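Local structure of cystalysin (Treponema denticola, 1C7N) at residues 47-50 / 51-55. The protein belongs to the class I and II aminotransferase family of pyridoxal-5'-phosphate-dependent enzymes and holds pyridoxal-5'-phosphate in each subunit of a dimer. Residues are numbered along the deposited sequence; the frame is centred on the assembly and turned at random.
Sequences PELI and EGLKK
Leu-49 and Leu-53, Ile-50 and Lys-54 meet as i/i+4 neighbours on the first turns of helix 47-59, an amphipathic helix lying between its own subunit and the second. Four backbone bonds run from residues 47-50 to 51-54, from Glu-51 N to Pro-47 O (2.8 Å, nearly straight at 173°) through to Lys-54 N to Ile-50 O (3.0 Å). Pro-47 suits the first turn, where its nitrogen, which has no hydrogen to donate, costs no helical bond. On the buried side CD1 of Leu-49 rests 3.8 Å from CG of Leu-53. Leu-49 turns its CG anti to the backbone N (chi1 176°), bringing the branched end towards its neighbour; it also packs on Ala-280 and Ile-283 of helix 275-287, and Leu-53 reaches Met-245. Beside them, CG2 of Ile-50 meets CD of Lys-54, the methylene placed by chi1 and chi2, at 3.8 Å. Beyond CD the lysine chain bends at chi3 (61°), and its NZ forms a salt bridge with Asp-58 of the second subunit, whose Leu-57 packs on Ile-50, Leu-53 and Lys-54. Aliphatic packing, together with the charged end of Lys-54, thus joins this helix to the dimer partner.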
loop_
_atom_site.group_PDB
_atom_site.type_symbol
_atom_site.label_atom_id
_atom_site.label_comp_id
_atom_site.label_asym_id
_atom_site.label_seq_id
_atom_site.Cartn_x
_atom_site.Cartn_y
_atom_site.Cartn_z
ATOM N N PRO A 47 -10.040 19.950 8.792
ATOM C CA PRO A 47 -10.551 19.589 10.119
ATOM C C PRO A 47 -11.574 18.447 10.057
ATOM O O PRO A 47 -11.557 17.543 10.893
ATOM C CB PRO A 47 -11.164 20.895 10.621
ATOM C CG PRO A 47 -10.340 21.946 9.927
ATOM C CD PRO A 47 -10.211 21.389 8.532
ATOM N N GLU A 48 -12.457 18.489 9.065
ATOM C CA GLU A 48 -13.470 17.449 8.909
ATOM C C GLU A 48 -12.825 16.075 8.741
ATOM O O GLU A 48 -13.310 15.083 9.293
ATOM C CB GLU A 48 -14.369 17.736 7.700
ATOM C CG GLU A 48 -15.242 18.984 7.825
ATOM C CD GLU A 48 -14.553 20.252 7.337
ATOM O OE1 GLU A 48 -15.230 21.298 7.261
ATOM O OE2 GLU A 48 -13.342 20.207 7.028
ATOM N N LEU A 49 -11.738 16.014 7.975
ATOM C CA LEU A 49 -11.043 14.747 7.762
ATOM C C LEU A 49 -10.478 14.229 9.077
ATOM O O LEU A 49 -10.710 13.076 9.448
ATOM C CB LEU A 49 -9.901 14.905 6.746
ATOM C CG LEU A 49 -9.052 13.643 6.531
ATOM C CD1 LEU A 49 -9.940 12.505 6.075
ATOM C CD2 LEU A 49 -7.960 13.903 5.495
ATOM N N ILE A 50 -9.742 15.084 9.784
ATOM C CA ILE A 50 -9.148 14.692 11.055
ATOM C C ILE A 50 -10.228 14.249 12.043
ATOM O O ILE A 50 -10.126 13.180 12.639
ATOM C CB ILE A 50 -8.328 15.851 11.660
ATOM C CG1 ILE A 50 -7.186 16.233 10.713
ATOM C CG2 ILE A 50 -7.736 15.434 12.990
ATOM C CD1 ILE A 50 -6.157 15.134 10.521
ATOM N N GLU A 51 -11.262 15.065 12.216
ATOM C CA GLU A 51 -12.348 14.716 13.127
ATOM C C GLU A 51 -13.058 13.460 12.620
ATOM O O GLU A 51 -13.471 12.607 13.404
ATOM C CB GLU A 51 -13.338 15.886 13.251
ATOM C CG GLU A 51 -12.691 17.148 13.807
ATOM C CD GLU A 51 -13.669 18.286 14.040
ATOM O OE1 GLU A 51 -13.211 19.364 14.479
ATOM O OE2 GLU A 51 -14.882 18.110 13.790
ATOM N N GLY A 52 -13.176 13.345 11.302
ATOM C CA GLY A 52 -13.822 12.187 10.712
ATOM C C GLY A 52 -13.027 10.911 10.940
ATOM O O GLY A 52 -13.603 9.868 11.226
ATOM N N LEU A 53 -11.704 10.985 10.816
ATOM C CA LEU A 53 -10.859 9.810 11.025
ATOM C C LEU A 53 -10.884 9.379 12.488
ATOM O O LEU A 53 -10.908 8.185 12.792
ATOM C CB LEU A 53 -9.417 10.096 10.586
ATOM C CG LEU A 53 -9.229 10.284 9.077
ATOM C CD1 LEU A 53 -7.783 10.649 8.761
ATOM C CD2 LEU A 53 -9.616 9.002 8.367
ATOM N N LYS A 54 -10.878 10.353 13.393
ATOM C CA LYS A 54 -10.922 10.060 14.816
ATOM C C LYS A 54 -12.258 9.397 15.173
ATOM O O LYS A 54 -12.302 8.449 15.962
ATOM C CB LYS A 54 -10.716 11.347 15.613
ATOM C CG LYS A 54 -9.291 11.887 15.510
ATOM C CD LYS A 54 -9.206 13.370 15.844
ATOM C CE LYS A 54 -9.661 13.672 17.254
ATOM N NZ LYS A 54 -9.538 15.124 17.569
ATOM N N LYS A 55 -13.341 9.893 14.588
ATOM C CA LYS A 55 -14.662 9.318 14.830
ATOM C C LYS A 55 -14.666 7.867 14.348
ATOM O O LYS A 55 -15.171 6.974 15.031
ATOM C CB LYS A 55 -15.734 10.106 14.073
ATOM C CG LYS A 55 -17.107 9.429 14.052
ATOM C CD LYS A 55 -18.122 10.251 13.271
ATOM C CE LYS A 55 -19.475 9.550 13.211
ATOM N NZ LYS A 55 -20.431 10.303 12.347
#